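Local coordinates for protein Exo-beta-1,3-galactanase (Bifidobacterium bifidum, PDB 5FLW) that probably acts as an exo-beta-1,3-galactanase of glycoside hydrolase family 43, cleaving galactose units from the ends of beta-1,3-galactan chains, at residues Leu66-Asp71 and Leu75-Ile80; Gly81-Val86 and Asp266-His271; Ala109-Ala114 and Arg137-Phe142; Val48-Thr53 and Ala118-Phe123. All blocks are in the same frame, centred on the assembly; numbering follows the deposited sequence.

Interaction 1: residues Leu66-Asp71 and Leu75-Ile80; sequences LDVQED and LAADRI
Three groups grip one water between Gln69, Asp71 and Ala77. The water donates to Gln69 O at 2.7 Å and to Asp71 OD1, and it accepts the N-H of Ala77, so two backbone groups and a carboxylate oxygen are satisfied together. Asp71 OD1 takes a second water, which also donates to Asp78 OD1 at 2.8 Å. This water bridges two like-charged carboxylates whose OD1 atoms lie 4.6 Å apart, and Arg79 NE forms a salt bridge with Asp78 OD2 that should offset part of the like charge. One direct backbone bond spans the contact, nearly straight at 171°: Gln69 N to Leu75 O, 2.9 Å, with the donor above the carbonyl plane. Beside it, small and branched residues fit closely. Ala76 CB, a bare methyl, sits 3.3 Å from Glu70 O, while Val68 CG1, anti to its own nitrogen (chi1 -179°), reaches Ala77 N and Ala77 CB. Gln69 and Leu75 run side by side, CG against CB, and the bend in the glutamine chain returns NE2 to Asp67 O. Deeper in, the side chains of Leu66 and Leu75 cross at about a right angle, CD2 of the first meeting CD1 of the second. The whole lies in the connection between strand 60-66 and strand 80-88, where Leu66 packs on Met97 of strand 95-102, and Gln69 and Leu75 rest on Phe125 of strand 124-129.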
# COMPACT_ATOMS: atom_id res chain seq x y z
N LEU A 66 -15.43 3.04 -4.13
CA LEU A 66 -15.21 3.04 -5.58
C LEU A 66 -15.88 1.77 -6.10
O LEU A 66 -15.45 0.65 -5.77
CB LEU A 66 -13.72 3.10 -5.95
CG LEU A 66 -13.42 3.00 -7.45
CD1 LEU A 66 -14.08 4.12 -8.22
CD2 LEU A 66 -11.91 2.92 -7.75
N ASP A 67 -16.95 1.93 -6.85
CA ASP A 67 -17.75 0.80 -7.29
C ASP A 67 -17.09 0.10 -8.47
O ASP A 67 -16.27 0.67 -9.20
CB ASP A 67 -19.12 1.27 -7.77
CG ASP A 67 -20.04 1.66 -6.63
OD1 ASP A 67 -20.03 0.95 -5.60
OD2 ASP A 67 -20.77 2.67 -6.76
N VAL A 68 -17.51 -1.16 -8.67
CA VAL A 68 -17.35 -1.78 -9.98
C VAL A 68 -18.01 -0.87 -11.02
O VAL A 68 -19.11 -0.34 -10.79
CB VAL A 68 -18.02 -3.16 -9.97
CG1 VAL A 68 -17.85 -3.83 -11.32
CG2 VAL A 68 -17.46 -4.03 -8.86
N GLN A 69 -17.34 -0.68 -12.15
CA GLN A 69 -17.81 0.21 -13.21
C GLN A 69 -18.48 -0.60 -14.33
O GLN A 69 -18.55 -1.83 -14.28
CB GLN A 69 -16.63 1.10 -13.69
CG GLN A 69 -15.98 1.94 -12.53
CD GLN A 69 -16.94 3.00 -11.95
OE1 GLN A 69 -17.60 3.72 -12.70
NE2 GLN A 69 -17.03 3.07 -10.61
N GLU A 70 -18.95 0.09 -15.37
CA GLU A 70 -19.74 -0.60 -16.38
C GLU A 70 -18.83 -1.40 -17.33
O GLU A 70 -17.63 -1.13 -17.47
CB GLU A 70 -20.61 0.39 -17.16
CG GLU A 70 -19.99 0.98 -18.41
CD GLU A 70 -18.89 2.02 -18.15
OE1 GLU A 70 -18.70 2.46 -16.99
OE2 GLU A 70 -18.22 2.43 -19.14
N ASP A 71 -19.44 -2.40 -17.95
CA ASP A 71 -18.76 -3.22 -18.94
C ASP A 71 -18.14 -2.32 -20.02
O ASP A 71 -18.77 -1.36 -20.48
CB ASP A 71 -19.75 -4.18 -19.59
CG ASP A 71 -20.19 -5.31 -18.64
OD1 ASP A 71 -19.61 -5.47 -17.54
OD2 ASP A 71 -21.10 -6.08 -19.01
N LEU A 75 -12.43 -0.77 -15.08
CA LEU A 75 -12.80 -1.30 -13.77
C LEU A 75 -14.14 -2.03 -13.81
O LEU A 75 -14.88 -2.05 -12.82
CB LEU A 75 -12.80 -0.20 -12.70
CG LEU A 75 -11.41 0.35 -12.29
CD1 LEU A 75 -11.52 1.54 -11.34
CD2 LEU A 75 -10.52 -0.76 -11.70
N ALA A 76 -14.46 -2.64 -14.97
CA ALA A 76 -15.62 -3.51 -15.10
C ALA A 76 -15.42 -4.80 -14.29
O ALA A 76 -14.32 -5.10 -13.80
CB ALA A 76 -15.89 -3.82 -16.58
N ALA A 77 -16.51 -5.57 -14.15
CA ALA A 77 -16.53 -6.77 -13.32
C ALA A 77 -15.56 -7.84 -13.81
O ALA A 77 -15.21 -8.74 -13.05
CB ALA A 77 -17.94 -7.36 -13.30
N ASP A 78 -15.14 -7.78 -15.08
CA ASP A 78 -14.23 -8.75 -15.64
C ASP A 78 -12.78 -8.33 -15.53
O ASP A 78 -11.90 -9.11 -15.92
CB ASP A 78 -14.59 -9.02 -17.09
CG ASP A 78 -14.49 -7.77 -17.95
OD1 ASP A 78 -15.22 -6.80 -17.67
OD2 ASP A 78 -13.65 -7.74 -18.88
N ARG A 79 -12.50 -7.13 -15.01
CA ARG A 79 -11.15 -6.60 -14.84
C ARG A 79 -10.66 -6.82 -13.40
O ARG A 79 -11.36 -7.38 -12.56
CB ARG A 79 -11.08 -5.11 -15.20
CG ARG A 79 -11.74 -4.76 -16.49
CD ARG A 79 -11.03 -5.29 -17.76
NE ARG A 79 -12.05 -5.21 -18.82
CZ ARG A 79 -12.09 -4.31 -19.81
NH1 ARG A 79 -11.08 -3.45 -19.96
NH2 ARG A 79 -13.14 -4.28 -20.65
N ILE A 80 -9.45 -6.33 -13.15
CA ILE A 80 -8.80 -6.42 -11.85
C ILE A 80 -8.39 -5.02 -11.39
O ILE A 80 -7.90 -4.22 -12.18
CB ILE A 80 -7.56 -7.33 -11.94
CG1 ILE A 80 -7.98 -8.79 -12.16
CG2 ILE A 80 -6.68 -7.21 -10.70
CD1 ILE A 80 -6.85 -9.70 -12.59
O HOH W 1 -19.00 -4.39 -14.98
O HOH W 2 -17.81 -7.57 -17.04

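Interaction 2: residues Gly81-Val86 and Asp266-His271; sequences GERPKV and DRWQEH
Similar first torsions, -60° in Arg83 and -63° in Trp268, set CG of each beside its own backbone nitrogen; the arginine chain then runs extended from CG to NE and delivers its guanidinium to the indole. Arg83 NH2 stops 3.9 Å from Trp268 CZ2, the two planes standing 89° apart and the approach oblique, which makes this a packing contact rather than a stack. One face of the indole is covered by a residue close in sequence: Asp266 CB lies 3.3 Å above the ring plane, offset toward its rim. Asp266 OD2 is 4.3 Å from Arg83 NH1, beyond a salt bridge, and a water fills the step. It accepts from Arg83 NH1 at 3.0 Å and can donate to Asp266 OD2 at 2.7 Å. Arginine suits such a place because several N-H groups can be used at once: NH1 also pairs with Asp246 and NE with Asp138, while Trp268 NE1 is bound by Gln244. Close to Arg83 along the chain, Lys85 NZ bonds to Pro84 O at 2.9 Å and weakly to Arg83 O, tying down the corner that strand 80-88 turns at Arg83. Polar side chains converging from separate blades on the middle of the molecule are what the five-bladed beta-propeller of family 43 would lead one to expect, and its active site normally lies in this central region.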
# COMPACT_ATOMS: atom_id res chain seq x y z
N GLY A 81 -8.60 -4.73 -10.11
CA GLY A 81 -8.26 -3.44 -9.52
C GLY A 81 -7.67 -3.71 -8.15
O GLY A 81 -8.38 -4.11 -7.24
N GLU A 82 -6.37 -3.49 -8.02
CA GLU A 82 -5.65 -3.79 -6.78
C GLU A 82 -4.89 -2.65 -6.11
O GLU A 82 -4.56 -1.65 -6.73
CB GLU A 82 -4.65 -4.91 -7.07
CG GLU A 82 -5.27 -6.24 -7.46
CD GLU A 82 -4.24 -7.29 -7.86
OE1 GLU A 82 -3.09 -6.92 -8.13
OE2 GLU A 82 -4.59 -8.48 -7.89
N ARG A 83 -4.60 -2.85 -4.83
CA ARG A 83 -3.78 -1.95 -4.02
C ARG A 83 -4.24 -0.48 -4.08
O ARG A 83 -3.44 0.42 -4.35
CB ARG A 83 -2.30 -2.08 -4.35
CG ARG A 83 -1.78 -3.50 -4.08
CD ARG A 83 -0.25 -3.62 -4.17
NE ARG A 83 0.14 -5.00 -3.90
CZ ARG A 83 0.24 -5.53 -2.68
NH1 ARG A 83 0.02 -4.76 -1.61
NH2 ARG A 83 0.59 -6.82 -2.51
N PRO A 84 -5.52 -0.21 -3.76
CA PRO A 84 -6.01 1.18 -3.80
C PRO A 84 -5.26 2.04 -2.79
O PRO A 84 -4.93 1.60 -1.68
CB PRO A 84 -7.50 1.05 -3.42
CG PRO A 84 -7.57 -0.19 -2.55
CD PRO A 84 -6.53 -1.14 -3.19
N LYS A 85 -5.02 3.29 -3.18
CA LYS A 85 -4.35 4.27 -2.34
C LYS A 85 -5.08 5.60 -2.48
O LYS A 85 -5.63 5.90 -3.55
CB LYS A 85 -2.89 4.46 -2.80
CG LYS A 85 -2.04 3.18 -2.78
CD LYS A 85 -1.81 2.72 -1.34
CE LYS A 85 -1.29 1.27 -1.26
NZ LYS A 85 -2.33 0.29 -1.69
N VAL A 86 -5.08 6.41 -1.42
CA VAL A 86 -5.72 7.72 -1.41
C VAL A 86 -4.74 8.77 -0.88
O VAL A 86 -4.01 8.52 0.08
CB VAL A 86 -7.04 7.72 -0.59
CG1 VAL A 86 -7.61 9.14 -0.35
CG2 VAL A 86 -8.09 6.81 -1.27
N ASP A 266 0.06 -8.55 4.26
CA ASP A 266 -1.00 -9.44 3.83
C ASP A 266 -0.53 -10.89 3.85
O ASP A 266 0.56 -11.20 3.38
CB ASP A 266 -1.47 -9.10 2.41
CG ASP A 266 -2.18 -7.76 2.33
OD1 ASP A 266 -3.31 -7.67 2.82
OD2 ASP A 266 -1.60 -6.80 1.81
N ARG A 267 -1.40 -11.79 4.36
CA ARG A 267 -1.26 -13.26 4.23
C ARG A 267 -2.25 -13.73 3.17
O ARG A 267 -3.36 -14.17 3.50
CB ARG A 267 -1.57 -13.97 5.54
CG ARG A 267 -0.41 -14.09 6.42
CD ARG A 267 -0.51 -15.21 7.45
NE ARG A 267 0.73 -15.13 8.20
CZ ARG A 267 0.93 -15.62 9.41
NH1 ARG A 267 -0.06 -16.26 10.06
NH2 ARG A 267 2.12 -15.46 9.97
N TRP A 268 -1.83 -13.65 1.91
CA TRP A 268 -2.73 -13.92 0.79
C TRP A 268 -3.09 -15.40 0.74
O TRP A 268 -2.22 -16.27 0.76
CB TRP A 268 -2.05 -13.51 -0.51
CG TRP A 268 -1.74 -12.07 -0.62
CD1 TRP A 268 -0.50 -11.47 -0.61
CD2 TRP A 268 -2.70 -11.00 -0.79
NE1 TRP A 268 -0.62 -10.10 -0.76
CE2 TRP A 268 -1.96 -9.79 -0.89
CE3 TRP A 268 -4.10 -10.95 -0.91
CZ2 TRP A 268 -2.60 -8.54 -1.09
CZ3 TRP A 268 -4.71 -9.72 -1.10
CH2 TRP A 268 -3.97 -8.54 -1.20
N GLN A 269 -4.38 -15.66 0.63
CA GLN A 269 -4.91 -17.03 0.53
C GLN A 269 -5.46 -17.22 -0.88
O GLN A 269 -6.57 -16.80 -1.19
CB GLN A 269 -5.96 -17.25 1.61
CG GLN A 269 -5.37 -17.18 3.03
CD GLN A 269 -4.53 -18.39 3.37
OE1 GLN A 269 -3.34 -18.45 3.08
NE2 GLN A 269 -5.15 -19.38 4.00
N GLU A 270 -4.65 -17.86 -1.73
CA GLU A 270 -4.94 -17.94 -3.15
C GLU A 270 -6.35 -18.46 -3.46
O GLU A 270 -6.99 -18.00 -4.41
CB GLU A 270 -3.85 -18.77 -3.85
CG GLU A 270 -4.12 -19.12 -5.30
CD GLU A 270 -2.96 -19.79 -5.97
OE1 GLU A 270 -2.09 -20.33 -5.27
OE2 GLU A 270 -2.95 -19.83 -7.23
N HIS A 271 -6.82 -19.43 -2.69
CA HIS A 271 -8.12 -20.05 -2.95
C HIS A 271 -9.24 -19.52 -2.07
O HIS A 271 -10.35 -20.08 -2.07
CB HIS A 271 -8.03 -21.55 -2.87
CG HIS A 271 -6.92 -22.09 -3.75
ND1 HIS A 271 -7.03 -22.10 -5.14
CD2 HIS A 271 -5.67 -22.52 -3.45
CE1 HIS A 271 -5.91 -22.56 -5.63
NE2 HIS A 271 -5.08 -22.82 -4.64
O HOH W 3 0.76 -6.78 0.51

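Interaction 3: residues Ala109-Ala114 and Arg137-Phe142; sequences AHIGVA and RDIGVF
The chains approach at Ala109 and Arg137, whose CA atoms are 5.2 Å apart, and then part rapidly: the CA atoms of Ile111 and Ile139 are already 8.2 Å from each other, and those of Gly112 and Gly140 12.6 Å. Strands 110-114 and 139-142 are therefore not paired; they leave a common corner in different sheets. Ala109 lies at that corner in a left-handed backbone conformation, phi 54°, and Ser136 is its backbone partner. Two carbonyl oxygens, both acceptors, are joined there by a water that donates to His110 O (2.9 Å) and to Arg137 O (2.8 Å). Among the side chains, Ala109 CB meets Arg137 CG at 3.8 Å. The arginine leaves its backbone pointing away from the other segment, yet with chi1 -66° and an extended run from CG to NE it passes alongside the methyl, which covers one guanidinium face near the rim. A methyl suits this spot, being small enough to lie against both the aliphatic part of the arginine and that guanidinium face; Arg137 NH2 goes on to Tyr106 O. Inside the wedge the isoleucines supply bulk for the widening gap. Ile111 CG1 comes within 4.3 Å of Ile139 CG2, and both side chains lean on Ile151 of strand 149-155. This is the interblade packing of a beta-propeller: a strand inside one four-stranded sheet faces the first strand of the next, with branched aliphatic residues between the blades.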
# COMPACT_ATOMS: atom_id res chain seq x y z
N ALA A 109 -1.47 -3.34 -16.93
CA ALA A 109 -0.48 -2.69 -16.07
C ALA A 109 -0.59 -1.15 -16.12
O ALA A 109 0.36 -0.44 -16.48
CB ALA A 109 0.92 -3.21 -16.41
N HIS A 110 -1.75 -0.64 -15.71
CA HIS A 110 -1.98 0.81 -15.65
C HIS A 110 -2.25 1.26 -14.21
O HIS A 110 -2.53 0.45 -13.31
CB HIS A 110 -3.20 1.22 -16.48
CG HIS A 110 -2.93 1.43 -17.94
ND1 HIS A 110 -2.34 0.48 -18.73
CD2 HIS A 110 -3.24 2.47 -18.76
CE1 HIS A 110 -2.27 0.92 -19.98
NE2 HIS A 110 -2.79 2.14 -20.01
N ILE A 111 -2.22 2.58 -14.02
CA ILE A 111 -2.75 3.24 -12.82
C ILE A 111 -4.11 3.82 -13.19
O ILE A 111 -4.24 4.54 -14.18
CB ILE A 111 -1.82 4.39 -12.37
CG1 ILE A 111 -0.40 3.87 -12.04
CG2 ILE A 111 -2.43 5.15 -11.18
CD1 ILE A 111 0.70 4.94 -11.94
N GLY A 112 -5.14 3.51 -12.39
CA GLY A 112 -6.43 4.19 -12.49
C GLY A 112 -6.53 5.32 -11.49
O GLY A 112 -5.98 5.23 -10.38
N VAL A 113 -7.20 6.41 -11.89
CA VAL A 113 -7.34 7.62 -11.07
C VAL A 113 -8.83 7.91 -10.90
O VAL A 113 -9.58 7.97 -11.89
CB VAL A 113 -6.62 8.83 -11.72
CG1 VAL A 113 -6.79 10.07 -10.87
CG2 VAL A 113 -5.14 8.55 -11.94
N ALA A 114 -9.27 8.10 -9.63
CA ALA A 114 -10.63 8.50 -9.27
C ALA A 114 -10.56 9.64 -8.24
O ALA A 114 -9.55 9.81 -7.55
CB ALA A 114 -11.45 7.33 -8.69
N ARG A 137 2.36 -1.91 -12.02
CA ARG A 137 1.57 -2.92 -11.31
C ARG A 137 1.38 -2.51 -9.84
O ARG A 137 0.63 -1.57 -9.59
CB ARG A 137 2.12 -4.32 -11.57
CG ARG A 137 1.93 -4.69 -13.06
CD ARG A 137 2.11 -6.17 -13.26
NE ARG A 137 1.90 -6.63 -14.63
CZ ARG A 137 2.88 -6.70 -15.51
NH1 ARG A 137 4.10 -6.29 -15.11
NH2 ARG A 137 2.69 -7.17 -16.74
N ASP A 138 2.06 -3.14 -8.87
CA ASP A 138 1.86 -2.72 -7.48
C ASP A 138 2.18 -1.24 -7.31
O ASP A 138 3.14 -0.73 -7.90
CB ASP A 138 2.79 -3.48 -6.54
CG ASP A 138 2.33 -4.90 -6.27
OD1 ASP A 138 1.31 -5.37 -6.85
OD2 ASP A 138 3.05 -5.55 -5.49
N ILE A 139 1.36 -0.55 -6.51
CA ILE A 139 1.55 0.86 -6.23
C ILE A 139 1.49 1.11 -4.73
O ILE A 139 0.90 0.34 -3.96
CB ILE A 139 0.52 1.78 -6.95
CG1 ILE A 139 -0.90 1.39 -6.54
CG2 ILE A 139 0.72 1.79 -8.48
CD1 ILE A 139 -1.92 2.50 -6.78
N GLY A 140 2.12 2.24 -4.33
CA GLY A 140 1.93 2.84 -3.03
C GLY A 140 1.98 4.35 -3.18
O GLY A 140 2.24 4.85 -4.27
N VAL A 141 1.71 5.07 -2.09
CA VAL A 141 1.76 6.53 -2.13
C VAL A 141 2.60 7.09 -0.97
O VAL A 141 2.76 6.47 0.09
CB VAL A 141 0.36 7.20 -2.16
CG1 VAL A 141 -0.38 6.84 -3.47
CG2 VAL A 141 -0.45 6.81 -0.92
N PHE A 142 3.11 8.31 -1.18
CA PHE A 142 3.81 9.03 -0.12
C PHE A 142 3.58 10.53 -0.30
O PHE A 142 3.66 11.06 -1.41
CB PHE A 142 5.31 8.68 -0.10
CG PHE A 142 6.12 9.51 0.87
CD1 PHE A 142 6.03 9.30 2.24
CD2 PHE A 142 6.95 10.52 0.41
CE1 PHE A 142 6.75 10.08 3.12
CE2 PHE A 142 7.67 11.30 1.29
CZ PHE A 142 7.56 11.07 2.65
O HOH W 4 -0.46 0.40 -11.28

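Interaction 4: residues Val48-Thr53 and Ala118-Phe123; sequences VCCYTT and APTGPF
Cys50 and Thr120 join two blades of the beta-propeller: strand 48-53 belongs to one sheet, and the type I turn Ala118-Gly121 belongs to the hairpin connecting strands 110-116 and 124-129 of the next. The closer part of the contact gathers round the sulfur. Cys50 SG, carried anti to the backbone nitrogen (chi1 178°), reaches toward the turn and lies 4.3 Å from Thr120 CG2 and equally far from Pro119 O. These are loose approaches without directional bonding, and a compact, weakly polar thiol suits a buried place facing a methyl and a carbonyl. Thr120 turns its methyl inward; its OG1, on the other branch, is 6.3 Å from Cys50 SG. Toward the end of the strand the fit slackens further: Thr52 CG2 remains 5.3 Å from Thr120 CG2, and both residues, like Pro119, are partly exposed to solvent. The turn holds its shape by its own means. Gly121 N bonds back to Ala118 O, Gly121 takes a positive phi of 72° that glycine tolerates readily, and the peptide leading into Pro122 is cis, which swings the chain toward buried Phe123. Strand 31-37 lends a further hold, for Tyr35 OH hydrogen-bonds Pro119 O, the same oxygen that faces the sulfur and lies in the plane of the Phe123 ring, at its edge.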
# COMPACT_ATOMS: atom_id res chain seq x y z
N VAL A 48 -13.70 -0.98 -4.00
CA VAL A 48 -12.78 -0.58 -2.95
C VAL A 48 -13.61 -0.32 -1.70
O VAL A 48 -14.54 0.49 -1.71
CB VAL A 48 -11.96 0.66 -3.35
CG1 VAL A 48 -11.08 1.10 -2.17
CG2 VAL A 48 -11.10 0.34 -4.58
N CYS A 49 -13.24 -1.02 -0.62
CA CYS A 49 -13.88 -0.88 0.69
C CYS A 49 -13.14 0.14 1.54
O CYS A 49 -11.91 0.12 1.61
CB CYS A 49 -13.84 -2.23 1.41
SG CYS A 49 -14.87 -3.48 0.61
N CYS A 50 -13.90 0.97 2.27
CA CYS A 50 -13.34 1.95 3.18
C CYS A 50 -13.70 1.60 4.62
O CYS A 50 -14.86 1.29 4.91
CB CYS A 50 -13.85 3.36 2.85
SG CYS A 50 -13.28 4.66 3.94
N TYR A 51 -12.70 1.66 5.52
CA TYR A 51 -12.91 1.50 6.96
C TYR A 51 -12.19 2.61 7.72
O TYR A 51 -11.16 3.11 7.26
CB TYR A 51 -12.36 0.16 7.49
CG TYR A 51 -12.90 -1.03 6.74
CD1 TYR A 51 -12.26 -1.49 5.57
CD2 TYR A 51 -14.07 -1.68 7.15
CE1 TYR A 51 -12.78 -2.55 4.84
CE2 TYR A 51 -14.60 -2.74 6.42
CZ TYR A 51 -13.93 -3.17 5.28
OH TYR A 51 -14.45 -4.23 4.57
N THR A 52 -12.73 2.98 8.88
CA THR A 52 -12.04 3.93 9.75
C THR A 52 -11.73 3.31 11.11
O THR A 52 -12.40 2.37 11.57
CB THR A 52 -12.84 5.22 9.96
OG1 THR A 52 -14.17 4.89 10.38
CG2 THR A 52 -12.90 6.04 8.66
N THR A 53 -10.70 3.86 11.75
CA THR A 53 -10.30 3.41 13.08
C THR A 53 -9.57 4.54 13.79
O THR A 53 -8.98 5.42 13.15
CB THR A 53 -9.42 2.14 13.03
OG1 THR A 53 -9.32 1.55 14.33
CG2 THR A 53 -8.02 2.46 12.48
N ALA A 118 -14.89 13.99 -0.46
CA ALA A 118 -14.78 13.55 0.92
C ALA A 118 -13.99 12.24 0.95
O ALA A 118 -13.97 11.52 -0.06
CB ALA A 118 -16.18 13.32 1.52
N PRO A 119 -13.31 11.93 2.07
CA PRO A 119 -12.51 10.68 2.11
C PRO A 119 -13.34 9.40 2.06
O PRO A 119 -12.78 8.33 1.76
CB PRO A 119 -11.72 10.80 3.42
CG PRO A 119 -12.56 11.68 4.29
CD PRO A 119 -13.18 12.70 3.32
N THR A 120 -14.65 9.48 2.30
CA THR A 120 -15.52 8.32 2.19
C THR A 120 -16.24 8.26 0.86
O THR A 120 -17.20 7.49 0.73
CB THR A 120 -16.52 8.29 3.35
OG1 THR A 120 -17.25 9.53 3.38
CG2 THR A 120 -15.77 8.08 4.69
N GLY A 121 -15.79 9.03 -0.13
CA GLY A 121 -16.37 8.97 -1.46
C GLY A 121 -17.76 9.57 -1.56
O GLY A 121 -18.13 10.42 -0.76
N PRO A 122 -18.54 9.16 -2.58
CA PRO A 122 -18.15 8.22 -3.64
C PRO A 122 -17.03 8.76 -4.53
O PRO A 122 -16.99 9.96 -4.80
CB PRO A 122 -19.44 8.05 -4.46
CG PRO A 122 -20.21 9.31 -4.20
CD PRO A 122 -19.91 9.67 -2.76
N PHE A 123 -16.11 7.90 -4.94
CA PHE A 123 -15.05 8.28 -5.87
C PHE A 123 -15.56 8.09 -7.30
O PHE A 123 -16.22 7.09 -7.62
CB PHE A 123 -13.75 7.47 -5.60
CG PHE A 123 -13.02 7.86 -4.32
CD1 PHE A 123 -13.46 7.42 -3.08
CD2 PHE A 123 -11.93 8.72 -4.36
CE1 PHE A 123 -12.80 7.81 -1.90
CE2 PHE A 123 -11.27 9.11 -3.18
CZ PHE A 123 -11.72 8.65 -1.95

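Each interaction involves the blade made of strands 80-88, 95-102, 110-116 and 124-129 or the connection leading into it, and interaction 2 reaches from it toward the middle of the molecule. Interactions 2 and 3 are joined by a salt bridge, Arg83 NE to Asp138 OD1 at 3.2 Å. Interactions 1 and 4 share an edge, Leu66 O lying 3.0 Å from Val48 N in a probable hydrogen bond. Phe123 links interaction 4 to the other three: its O is 3.7 Å from Leu66 CD1, its CB 3.9 Å from Ala114 CB and its CZ 4.1 Å from Val86 CG2. Interaction 2 lies about 9 Å from the chain's centre, where family 43 enzymes usually hold the active site; interaction 1 lies about 20 Å out, centre to centre.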